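Local coordinates for protein transcriptional regulator, Crp/Fnr family (Eubacterium rectale ATCC 33656, PDB 3DV8) that probably regulates transcription by binding DNA through a Crp-like helix-turn-helix domain coupled to a cyclic nucleotide-binding domain, at residues L48-S52 and G53-T57; S161-T165 and N166-I170. One frame throughout, in Å; residues are numbered along the deposited sequence.

Contact 1. Residues L48-S52 and G53-T57; sequences LLVKS and GQLRT
Leu48 and Val50 face Leu55 across a corner in a single continuous run of chain: the backbone runs along strand 46-50, turns a corner at Lys51 and continues into strand 55-60 of the other sheet, with Ser52 and Gly53 as the link. Lys51 and Ser52 together face Asp102 on the neighbouring strand 101-107, a classic beta bulge.

Methyl groups of Leu48, Val50 and Leu55 line the inside of the bend, with Leu55 meeting both of the others. Its CG beside the backbone N (chi1 -59°) and CD1 extended beyond it put that methyl against strand 46-50. There Leu55 CD1 meets Val50 CG2 at 3.8 Å, the two side chains sliding past each other in opposite directions, and it also reaches Leu48 CD1 at 4.0 Å, where the leucines cross at about a right angle. The second branch of Val50 is turned to the linker instead, with CG1 lying 3.8 Å from Gly53 N. That amide is bonded to the Asp74 carboxylate, so the valine methyl packs beside a polar group that already has its partner.

Gly53 has phi 147° and psi -159°, where any CB would be jammed against the carbonyl oxygen of Ser52; these angles by themselves call for glycine. Ile37 touches both Leu48 and Leu55, extending the apolar cluster to strand 36-39. Gln54 points out of the bend and bonds Glu98 and Lys99. Consecutive strands that turn a corner from one antiparallel sheet into the other, with aliphatic side chains packed between, are characteristic of the beta-roll of cyclic nucleotide-binding domains in the cupin clan.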
loop_
_atom_site.group_PDB
_atom_site.type_symbol
_atom_site.label_atom_id
_atom_site.label_comp_id
_atom_site.label_asym_id
_atom_site.label_seq_id
_atom_site.Cartn_x
_atom_site.Cartn_y
_atom_site.Cartn_z
ATOM N N LEU A 48 11.797 -14.392 -5.928
ATOM C CA LEU A 48 12.395 -15.305 -4.946
ATOM C C LEU A 48 11.318 -16.250 -4.424
ATOM O O LEU A 48 10.262 -15.787 -4.014
ATOM C CB LEU A 48 13.022 -14.544 -3.758
ATOM C CG LEU A 48 13.889 -13.316 -4.058
ATOM C CD1 LEU A 48 14.283 -12.596 -2.783
ATOM C CD2 LEU A 48 15.112 -13.678 -4.879
ATOM N N LEU A 49 11.580 -17.558 -4.472
ATOM C CA LEU A 49 10.693 -18.585 -3.910
ATOM C C LEU A 49 11.425 -19.067 -2.654
ATOM O O LEU A 49 12.542 -19.604 -2.738
ATOM C CB LEU A 49 10.453 -19.733 -4.898
ATOM C CG LEU A 49 9.479 -20.844 -4.469
ATOM C CD1 LEU A 49 8.070 -20.304 -4.191
ATOM C CD2 LEU A 49 9.415 -21.969 -5.515
ATOM N N VAL A 50 10.821 -18.829 -1.496
ATOM C CA VAL A 50 11.410 -19.213 -0.219
ATOM C C VAL A 50 11.164 -20.706 0.014
ATOM O O VAL A 50 10.037 -21.113 0.282
ATOM C CB VAL A 50 10.830 -18.350 0.954
ATOM C CG1 VAL A 50 11.368 -18.813 2.314
ATOM C CG2 VAL A 50 11.129 -16.856 0.735
ATOM N N LYS A 51 12.208 -21.523 -0.141
ATOM C CA LYS A 51 12.124 -22.961 0.171
ATOM C C LYS A 51 11.990 -23.111 1.691
ATOM O O LYS A 51 11.110 -23.832 2.174
ATOM C CB LYS A 51 13.355 -23.742 -0.309
ATOM C CG LYS A 51 13.235 -25.270 -0.106
ATOM C CD LYS A 51 14.558 -25.999 -0.292
ATOM C CE LYS A 51 14.437 -27.461 0.116
ATOM N NZ LYS A 51 15.743 -28.167 0.038
ATOM N N SER A 52 12.874 -22.427 2.424
ATOM C CA SER A 52 12.903 -22.489 3.881
ATOM C C SER A 52 13.615 -21.274 4.474
ATOM O O SER A 52 14.777 -21.042 4.163
ATOM C CB SER A 52 13.615 -23.776 4.307
ATOM O OG SER A 52 13.729 -23.873 5.708
ATOM N N GLY A 53 12.917 -20.511 5.317
ATOM C CA GLY A 53 13.484 -19.321 5.958
ATOM C C GLY A 53 12.500 -18.186 6.211
ATOM O O GLY A 53 11.277 -18.390 6.245
ATOM N N GLN A 54 13.055 -16.986 6.382
ATOM C CA GLN A 54 12.279 -15.798 6.717
ATOM C C GLN A 54 12.935 -14.528 6.149
ATOM O O GLN A 54 14.109 -14.259 6.432
ATOM C CB GLN A 54 12.133 -15.717 8.238
ATOM C CG GLN A 54 11.164 -14.638 8.745
ATOM C CD GLN A 54 11.051 -14.630 10.265
ATOM O OE1 GLN A 54 10.887 -15.674 10.898
ATOM N NE2 GLN A 54 11.129 -13.450 10.850
ATOM N N LEU A 55 12.174 -13.796 5.320
ATOM C CA LEU A 55 12.601 -12.539 4.694
ATOM C C LEU A 55 11.754 -11.395 5.232
ATOM O O LEU A 55 10.593 -11.588 5.626
ATOM C CB LEU A 55 12.481 -12.589 3.168
ATOM C CG LEU A 55 13.274 -13.669 2.420
ATOM C CD1 LEU A 55 13.016 -13.541 0.910
ATOM C CD2 LEU A 55 14.783 -13.601 2.728
ATOM N N ARG A 56 12.345 -10.207 5.228
ATOM C CA ARG A 56 11.713 -9.007 5.732
ATOM C C ARG A 56 11.804 -7.865 4.708
ATOM O O ARG A 56 12.913 -7.400 4.404
ATOM C CB ARG A 56 12.445 -8.614 7.003
ATOM C CG ARG A 56 11.889 -7.406 7.731
ATOM C CD ARG A 56 13.000 -6.560 8.308
ATOM N NE ARG A 56 12.483 -5.293 8.820
ATOM C CZ ARG A 56 13.222 -4.241 9.157
ATOM N NH1 ARG A 56 14.535 -4.237 8.975
ATOM N NH2 ARG A 56 12.613 -3.154 9.619
ATOM N N THR A 57 10.641 -7.421 4.200
ATOM C CA THR A 57 10.549 -6.285 3.281
ATOM C C THR A 57 10.274 -5.045 4.124
ATOM O O THR A 57 9.336 -5.026 4.900
ATOM C CB THR A 57 9.469 -6.479 2.229
ATOM O OG1 THR A 57 9.814 -7.625 1.451
ATOM C CG2 THR A 57 9.364 -5.251 1.301
#

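Contact 2. Residues S161-T165 and N166-I170; sequences SIEGT and NELKI
Thr165 and Glu167 meet where the chain leaves helix 148-163 and enters the short strand 167-168; Gly164, the first residue past the helix, has positive phi (64°), and the backbone swings round through Thr165 and Asn166. The hydroxyl of Thr165 sits on the inside of this bend. With OG1 anti to the backbone N (chi1 -180°), it lies within reach of Glu167 N and accepts a weak hydrogen bond from it at 3.4 Å. A water ties the same oxygen to the glutamate's carboxylate, lying 2.9 Å from Thr165 OG1 and donating to Glu167 OE2 at 3.0 Å. The methyl of Thr165, CG2, rests 3.5 Å from Glu167 O. A valine at Thr165 would probably leave Glu167 N without this weak acceptor and the bridging water without one of its two anchors.

This bend leads into the small beta-sheet of the winged helix-turn-helix domain, where strand 167-168 pairs antiparallel with strand 205-208. Glu167 OE1 forms a salt bridge with Lys205 on that strand, and Asn166 ND2 bonds the carbonyl of Ile208. Leu168 brings CD2 to 4.2 Å from Glu163 CG, and the side chain also packs on Leu156 and Thr160 of helix 148-163. The carboxylate of Glu163 bends away from the leucine to form a salt bridge with Lys99.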
loop_
_atom_site.group_PDB
_atom_site.type_symbol
_atom_site.label_atom_id
_atom_site.label_comp_id
_atom_site.label_asym_id
_atom_site.label_seq_id
_atom_site.Cartn_x
_atom_site.Cartn_y
_atom_site.Cartn_z
ATOM N N SER A 161 4.995 -16.284 18.307
ATOM C CA SER A 161 4.405 -17.334 17.439
ATOM C C SER A 161 5.407 -17.862 16.416
ATOM O O SER A 161 5.501 -19.075 16.220
ATOM C CB SER A 161 3.154 -16.844 16.706
ATOM O OG SER A 161 2.132 -16.565 17.637
ATOM N N ILE A 162 6.142 -16.940 15.787
ATOM C CA ILE A 162 7.173 -17.269 14.784
ATOM C C ILE A 162 8.309 -18.095 15.394
ATOM O O ILE A 162 8.703 -19.127 14.831
ATOM C CB ILE A 162 7.774 -15.989 14.142
ATOM C CG1 ILE A 162 6.723 -15.274 13.293
ATOM C CG2 ILE A 162 8.966 -16.322 13.256
ATOM C CD1 ILE A 162 7.174 -13.915 12.819
ATOM N N GLU A 163 8.830 -17.617 16.529
ATOM C CA GLU A 163 9.915 -18.290 17.248
ATOM C C GLU A 163 9.459 -19.530 18.031
ATOM O O GLU A 163 10.302 -20.360 18.396
ATOM C CB GLU A 163 10.634 -17.318 18.205
ATOM C CG GLU A 163 11.274 -16.078 17.574
ATOM C CD GLU A 163 12.281 -16.361 16.470
ATOM O OE1 GLU A 163 12.878 -17.446 16.422
ATOM O OE2 GLU A 163 12.486 -15.464 15.637
ATOM N N GLY A 164 8.153 -19.660 18.290
ATOM C CA GLY A 164 7.616 -20.780 19.065
ATOM C C GLY A 164 8.122 -20.766 20.497
ATOM O O GLY A 164 8.431 -21.811 21.057
ATOM N N THR A 165 8.203 -19.570 21.080
ATOM C CA THR A 165 8.727 -19.377 22.428
ATOM C C THR A 165 8.305 -18.005 22.974
ATOM O O THR A 165 8.284 -17.029 22.233
ATOM C CB THR A 165 10.290 -19.548 22.426
ATOM O OG1 THR A 165 10.821 -19.366 23.743
ATOM C CG2 THR A 165 10.962 -18.570 21.475
ATOM N N ASN A 166 7.968 -17.940 24.264
ATOM C CA ASN A 166 7.621 -16.657 24.937
ATOM C C ASN A 166 8.862 -15.820 25.360
ATOM O O ASN A 166 8.727 -14.810 26.033
ATOM C CB ASN A 166 6.701 -16.888 26.154
ATOM C CG ASN A 166 7.398 -17.615 27.298
ATOM O OD1 ASN A 166 8.070 -18.624 27.087
ATOM N ND2 ASN A 166 7.238 -17.108 28.510
ATOM N N GLU A 167 10.046 -16.234 24.913
ATOM C CA GLU A 167 11.326 -15.650 25.256
ATOM C C GLU A 167 11.947 -15.116 23.968
ATOM O O GLU A 167 12.397 -15.896 23.132
ATOM C CB GLU A 167 12.148 -16.781 25.900
ATOM C CG GLU A 167 13.567 -16.503 26.265
ATOM C CD GLU A 167 14.072 -17.521 27.277
ATOM O OE1 GLU A 167 13.706 -17.390 28.460
ATOM O OE2 GLU A 167 14.836 -18.440 26.900
ATOM N N LEU A 168 11.890 -13.795 23.782
ATOM C CA LEU A 168 12.445 -13.131 22.593
ATOM C C LEU A 168 13.846 -12.600 22.895
ATOM O O LEU A 168 14.034 -11.921 23.917
ATOM C CB LEU A 168 11.535 -11.983 22.139
ATOM C CG LEU A 168 10.096 -12.353 21.746
ATOM C CD1 LEU A 168 9.377 -11.129 21.224
ATOM C CD2 LEU A 168 10.030 -13.494 20.704
ATOM N N LYS A 169 14.819 -12.920 22.030
ATOM C CA LYS A 169 16.211 -12.455 22.166
ATOM C C LYS A 169 16.466 -11.373 21.101
ATOM O O LYS A 169 17.255 -11.558 20.192
ATOM C CB LYS A 169 17.190 -13.639 22.035
ATOM C CG LYS A 169 17.067 -14.720 23.139
ATOM C CD LYS A 169 17.512 -16.101 22.633
ATOM C CE LYS A 169 17.317 -17.208 23.658
ATOM N NZ LYS A 169 18.346 -17.170 24.728
ATOM N N ILE A 170 15.748 -10.258 21.212
ATOM C CA ILE A 170 15.882 -9.085 20.320
ATOM C C ILE A 170 16.109 -7.754 21.087
ATOM O O ILE A 170 15.814 -7.613 22.284
ATOM C CB ILE A 170 14.690 -8.930 19.324
ATOM C CG1 ILE A 170 13.342 -8.826 20.053
ATOM C CG2 ILE A 170 14.681 -10.095 18.296
ATOM C CD1 ILE A 170 12.172 -8.702 19.098
HETATM O O HOH W 1 13.670 -19.567 24.356
#

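Overall arrangement
Contact 1 comes first along the chain, in the cyclic nucleotide-binding domain, and contact 2 follows in the Crp-like helix-turn-helix domain; their centres are about 19 Å apart. They share no sheet: 48-57 passes between the two antiparallel sheets of the beta-roll, whereas 161-170 joins helix 148-163 to the edge of a three-stranded sheet. They nevertheless meet, the side chain of Gln54 packing against Ile162. Lys99 also lies between them, bonding Gln54 on one side and Glu163 on the other. This places the probable ligand-sensing domain against the probable DNA-binding one, consistent with signalling between domains as in Crp/Fnr relatives.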